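Local coordinates for protein PAN2-PAN3 deadenylation complex catalytic subunit pan2 (Neurospora crassa, PDB 4CZW) that probably serves as the catalytic subunit of the PAN deadenylase, shortening the poly(A) tails of cytoplasmic mRNA from the 3' end, at residues E290-I295 with V390-K395; R350-P353 with D359-H362. All blocks are in the same frame, centred on the assembly; numbering follows the deposited sequence.

In the fold
From the N terminus, the chain first passes through much of the pseudo-UCH domain and then enters strand 291-297, where contact 1 begins. It continues through strands 300-305, 321-334 and 339-347 to the loop after 339-347. There contact 2 closes a short excursion, bringing 350-353 against 359-362 just as strand 361-365 starts. Only later does strand 385-394 return to close contact 1, so contact 2 is nested inside its larger loop. The two centres lie about 15 Å apart, and both contacts reach the same mixed sheet. A salt bridge joins them directly: Glu290 OE1 of contact 1 is 3.2 Å from Arg350 NH2 of contact 2.

Contact 1 (E290-I295 with V390-K395); sequences EEIGII and VMFQVK
Glu290 brings its carbonyl O to the edge of the Phe392 ring, near the ring plane, with CE1 of Phe392 4.4 Å from that oxygen. The contact lies in the mixed beta-sheet of the USP-like pseudo-UCH domain, predicted to lack protease activity and thought to act as a structural scaffold. Strands 291-297 and 385-394 do not pair with each other here; strand 321-334 runs antiparallel to both and lies between them, so the contact is made mainly by side chains reaching across it. The Glu290 carboxylate turns elsewhere, to salt bridges with Lys374 and Arg350.

At Glu291 the CB leads away from the other segment, yet CG lies anti to the backbone N (chi1 -159°) and the chain runs on extended, which carries the carboxylate to Lys395. That lysine is stretched out as well, with every torsion close to anti, and its NZ meets Glu291 OE2 at 2.7 Å on the syn lone pair, the side of the other oxygen. The result is a hydrogen-bonded salt bridge, its lysine exposed to solvent, so the start of strand 291-297 is tied to the residue just past strand 385-394, next to the buried Ile292-Phe392 pair.

Ile292 is the apolar half of the contact. Its CG1 is set between the backbone N and the carbonyl carbon (chi1 58°), and the branch then extends toward Phe392, crossing that side chain at about a right angle. Tyr323 and Leu325 of strand 321-334 pack against Ile292 and Phe392 respectively. The methyl makes a CH-pi contact over the ring face: Ile292 CD1 stands 3.8 Å from the Phe392 centroid and only 5° off the ring normal, nearly equidistant from all six ring carbons.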
loop_
_atom_site.group_PDB
_atom_site.type_symbol
_atom_site.label_atom_id
_atom_site.label_comp_id
_atom_site.label_asym_id
_atom_site.label_seq_id
_atom_site.Cartn_x
_atom_site.Cartn_y
_atom_site.Cartn_z
ATOM N N GLU A 290 8.480 23.419 3.307
ATOM C CA GLU A 290 7.405 22.639 2.707
ATOM C C GLU A 290 7.371 22.855 1.199
ATOM O O GLU A 290 6.574 22.242 0.490
ATOM C CB GLU A 290 6.052 23.009 3.319
ATOM C CG GLU A 290 5.631 24.446 3.069
ATOM C CD GLU A 290 4.144 24.661 3.277
ATOM O OE1 GLU A 290 3.345 23.914 2.675
ATOM O OE2 GLU A 290 3.776 25.574 4.046
ATOM N N GLU A 291 8.247 23.729 0.715
ATOM C CA GLU A 291 8.271 24.078 -0.697
ATOM C C GLU A 291 9.679 24.439 -1.158
ATOM O O GLU A 291 10.339 25.289 -0.560
ATOM C CB GLU A 291 7.310 25.239 -0.965
ATOM C CG GLU A 291 6.862 25.363 -2.407
ATOM C CD GLU A 291 5.767 26.397 -2.583
ATOM O OE1 GLU A 291 5.934 27.532 -2.091
ATOM O OE2 GLU A 291 4.739 26.072 -3.211
ATOM N N ILE A 292 10.138 23.781 -2.218
ATOM C CA ILE A 292 11.456 24.058 -2.781
ATOM C C ILE A 292 11.391 24.228 -4.294
ATOM O O ILE A 292 10.475 23.727 -4.948
ATOM C CB ILE A 292 12.467 22.937 -2.454
ATOM C CG1 ILE A 292 11.968 21.593 -2.988
ATOM C CG2 ILE A 292 12.721 22.859 -0.959
ATOM C CD1 ILE A 292 12.914 20.442 -2.723
ATOM N N GLY A 293 12.367 24.941 -4.842
ATOM C CA GLY A 293 12.485 25.102 -6.279
ATOM C C GLY A 293 13.863 24.677 -6.741
ATOM O O GLY A 293 14.868 25.090 -6.163
ATOM N N ILE A 294 13.917 23.846 -7.778
ATOM C CA ILE A 294 15.188 23.304 -8.246
ATOM C C ILE A 294 15.497 23.694 -9.692
ATOM O O ILE A 294 14.650 23.570 -10.578
ATOM C CB ILE A 294 15.216 21.767 -8.119
ATOM C CG1 ILE A 294 14.938 21.346 -6.674
ATOM C CG2 ILE A 294 16.556 21.218 -8.579
ATOM C CD1 ILE A 294 14.969 19.849 -6.449
ATOM N N ILE A 295 16.720 24.171 -9.915
ATOM C CA ILE A 295 17.182 24.550 -11.247
ATOM C C ILE A 295 18.254 23.590 -11.759
ATOM O O ILE A 295 19.279 23.400 -11.109
ATOM C CB ILE A 295 17.761 25.984 -11.269
ATOM C CG1 ILE A 295 16.816 26.973 -10.585
ATOM C CG2 ILE A 295 18.040 26.418 -12.698
ATOM C CD1 ILE A 295 17.069 28.417 -10.975
ATOM N N VAL A 390 12.354 11.778 3.348
ATOM C CA VAL A 390 11.592 12.978 3.023
ATOM C C VAL A 390 11.071 12.896 1.591
ATOM O O VAL A 390 11.827 12.601 0.666
ATOM C CB VAL A 390 12.444 14.248 3.196
ATOM C CG1 VAL A 390 11.648 15.481 2.814
ATOM C CG2 VAL A 390 12.940 14.357 4.629
HETATM N N MSE A 391 9.780 13.159 1.411
HETATM C CA MSE A 391 9.144 12.984 0.109
HETATM C C MSE A 391 8.656 14.293 -0.504
HETATM O O MSE A 391 7.802 14.977 0.060
HETATM C CB MSE A 391 7.969 12.012 0.227
HETATM C CG MSE A 391 7.361 11.599 -1.103
HETATM SE SE MSE A 391 8.468 10.321 -2.075
HETATM C CE MSE A 391 8.360 8.816 -0.837
ATOM N N PHE A 392 9.205 14.629 -1.668
ATOM C CA PHE A 392 8.739 15.773 -2.441
ATOM C C PHE A 392 8.132 15.313 -3.760
ATOM O O PHE A 392 8.526 14.283 -4.308
ATOM C CB PHE A 392 9.884 16.751 -2.721
ATOM C CG PHE A 392 10.271 17.598 -1.544
ATOM C CD1 PHE A 392 9.620 18.794 -1.288
ATOM C CD2 PHE A 392 11.300 17.209 -0.704
ATOM C CE1 PHE A 392 9.980 19.579 -0.209
ATOM C CE2 PHE A 392 11.666 17.991 0.376
ATOM C CZ PHE A 392 11.003 19.176 0.624
ATOM N N GLN A 393 7.168 16.076 -4.263
ATOM C CA GLN A 393 6.668 15.871 -5.615
ATOM C C GLN A 393 6.436 17.231 -6.257
ATOM O O GLN A 393 6.300 18.236 -5.558
ATOM C CB GLN A 393 5.381 15.042 -5.622
ATOM C CG GLN A 393 4.109 15.845 -5.402
ATOM C CD GLN A 393 2.877 15.134 -5.930
ATOM O OE1 GLN A 393 2.937 13.966 -6.313
ATOM N NE2 GLN A 393 1.753 15.840 -5.959
ATOM N N VAL A 394 6.404 17.264 -7.586
ATOM C CA VAL A 394 6.195 18.514 -8.306
ATOM C C VAL A 394 4.838 19.117 -7.944
ATOM O O VAL A 394 3.827 18.416 -7.898
ATOM C CB VAL A 394 6.300 18.312 -9.833
ATOM C CG1 VAL A 394 7.745 18.051 -10.227
ATOM C CG2 VAL A 394 5.413 17.169 -10.294
ATOM N N LYS A 395 4.834 20.417 -7.667
ATOM C CA LYS A 395 3.637 21.108 -7.195
ATOM C C LYS A 395 2.518 21.081 -8.233
ATOM O O LYS A 395 1.338 21.150 -7.890
ATOM C CB LYS A 395 3.972 22.553 -6.819
ATOM C CG LYS A 395 2.832 23.307 -6.150
ATOM C CD LYS A 395 3.256 24.709 -5.747
ATOM C CE LYS A 395 2.125 25.447 -5.049
ATOM N NZ LYS A 395 2.543 26.804 -4.600
#

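Contact 2 (R350-P353 with D359-H362); sequences RAEP and DRWH
Glu352 and Arg360 meet at about a right angle across the long connection of the beta-hairpin formed by strands 339-347 and 361-365, in the USP-like domain. The glutamate chain is extended beyond CG, and its OE1 comes to 3.1 Å from Arg360 NE in a salt bridge. The carboxylate and guanidinium planes are turned 42° from one another, so this is not the flat, two-pronged pairing in which both oxygens face two nitrogens. A bend at chi3 (56°) swings the guanidinium aside from the line of the arginine chain, leaving NE as the nearest nitrogen to OE1. Tyr38 completes the cluster: its OH is hydrogen-bonded to both Glu352 OE2 and Arg360 NH2, so one hydroxyl links the two partners of the ion pair, and its ring meets that of His362 edge-to-face.

The second meeting is looser. Arg350 and Trp361 run obliquely to each other, with guanidinium and indole planes 90° apart, and the approach is made by Arg350 NH2 to Trp361 CZ2 at 4.1 Å. This is no flat stack; the charge of Arg350 has its partner in Glu290.

Beside the salt bridge, His362 ND1 gives a hydrogen bond of 3.0 Å to Arg360 O. That oxygen lies close to the imidazole plane, while the donor sits well above the carbonyl plane of Arg360.

In the fold, His362 pairs by backbone hydrogen bonding with Val346 of strand 339-347, Trp361 rests on Lys374 and Ala377 of helix 374-377, and Ala351 touches Pro61 and Arg64 of helix 61-71.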
loop_
_atom_site.group_PDB
_atom_site.type_symbol
_atom_site.label_atom_id
_atom_site.label_comp_id
_atom_site.label_asym_id
_atom_site.label_seq_id
_atom_site.Cartn_x
_atom_site.Cartn_y
_atom_site.Cartn_z
ATOM N N ARG A 350 -2.366 17.327 -0.302
ATOM C CA ARG A 350 -1.763 17.215 -1.626
ATOM C C ARG A 350 -2.584 16.306 -2.537
ATOM O O ARG A 350 -2.700 16.555 -3.738
ATOM C CB ARG A 350 -0.330 16.684 -1.526
ATOM C CG ARG A 350 0.492 17.270 -0.387
ATOM C CD ARG A 350 0.689 18.769 -0.527
ATOM N NE ARG A 350 1.593 19.284 0.498
ATOM C CZ ARG A 350 1.853 20.573 0.691
ATOM N NH1 ARG A 350 1.274 21.490 -0.070
ATOM N NH2 ARG A 350 2.692 20.945 1.649
ATOM N N ALA A 351 -3.152 15.253 -1.957
ATOM C CA ALA A 351 -3.918 14.272 -2.722
ATOM C C ALA A 351 -5.418 14.543 -2.648
ATOM O O ALA A 351 -6.233 13.649 -2.875
ATOM C CB ALA A 351 -3.610 12.866 -2.229
ATOM N N GLU A 352 -5.775 15.782 -2.330
ATOM C CA GLU A 352 -7.174 16.184 -2.233
ATOM C C GLU A 352 -7.436 17.415 -3.092
ATOM O O GLU A 352 -6.505 18.155 -3.411
ATOM C CB GLU A 352 -7.549 16.463 -0.775
ATOM C CG GLU A 352 -7.581 15.231 0.109
ATOM C CD GLU A 352 -7.942 15.557 1.543
ATOM O OE1 GLU A 352 -7.999 16.757 1.886
ATOM O OE2 GLU A 352 -8.174 14.614 2.327
ATOM N N PRO A 353 -8.704 17.630 -3.486
ATOM C CA PRO A 353 -9.092 18.853 -4.200
ATOM C C PRO A 353 -8.630 20.113 -3.474
ATOM O O PRO A 353 -8.744 20.193 -2.250
ATOM C CB PRO A 353 -10.617 18.765 -4.232
ATOM C CG PRO A 353 -10.893 17.305 -4.248
ATOM C CD PRO A 353 -9.824 16.673 -3.393
ATOM N N ASP A 359 -2.927 23.584 4.822
ATOM C CA ASP A 359 -2.258 22.862 5.898
ATOM C C ASP A 359 -3.164 21.793 6.500
ATOM O O ASP A 359 -4.004 22.082 7.352
ATOM C CB ASP A 359 -1.792 23.831 6.986
ATOM C CG ASP A 359 -0.722 24.785 6.494
ATOM O OD1 ASP A 359 0.079 24.384 5.624
ATOM O OD2 ASP A 359 -0.682 25.937 6.978
ATOM N N ARG A 360 -2.985 20.556 6.046
ATOM C CA ARG A 360 -3.770 19.432 6.541
ATOM C C ARG A 360 -2.856 18.291 6.977
ATOM O O ARG A 360 -3.016 17.153 6.540
ATOM C CB ARG A 360 -4.748 18.949 5.470
ATOM C CG ARG A 360 -5.695 20.027 4.964
ATOM C CD ARG A 360 -6.676 19.468 3.947
ATOM N NE ARG A 360 -7.426 18.338 4.487
ATOM C CZ ARG A 360 -8.528 18.454 5.219
ATOM N NH1 ARG A 360 -9.013 19.655 5.505
ATOM N NH2 ARG A 360 -9.145 17.370 5.668
ATOM N N TRP A 361 -1.900 18.606 7.844
ATOM C CA TRP A 361 -0.923 17.624 8.303
ATOM C C TRP A 361 -1.518 16.652 9.316
ATOM O O TRP A 361 -2.278 17.047 10.202
ATOM C CB TRP A 361 0.292 18.331 8.906
ATOM C CG TRP A 361 1.045 19.163 7.915
ATOM C CD1 TRP A 361 0.806 20.467 7.589
ATOM C CD2 TRP A 361 2.161 18.747 7.117
ATOM N NE1 TRP A 361 1.705 20.888 6.639
ATOM C CE2 TRP A 361 2.545 19.853 6.332
ATOM C CE3 TRP A 361 2.870 17.549 6.991
ATOM C CZ2 TRP A 361 3.609 19.793 5.433
ATOM C CZ3 TRP A 361 3.925 17.493 6.099
ATOM C CH2 TRP A 361 4.284 18.608 5.331
ATOM N N HIS A 362 -1.162 15.379 9.179
ATOM C CA HIS A 362 -1.634 14.345 10.093
ATOM C C HIS A 362 -0.497 13.443 10.563
ATOM O O HIS A 362 0.446 13.173 9.818
ATOM C CB HIS A 362 -2.720 13.495 9.432
ATOM C CG HIS A 362 -4.036 14.194 9.297
ATOM N ND1 HIS A 362 -4.269 15.169 8.351
ATOM C CD2 HIS A 362 -5.191 14.059 9.991
ATOM C CE1 HIS A 362 -5.513 15.603 8.467
ATOM N NE2 HIS A 362 -6.093 14.945 9.455
#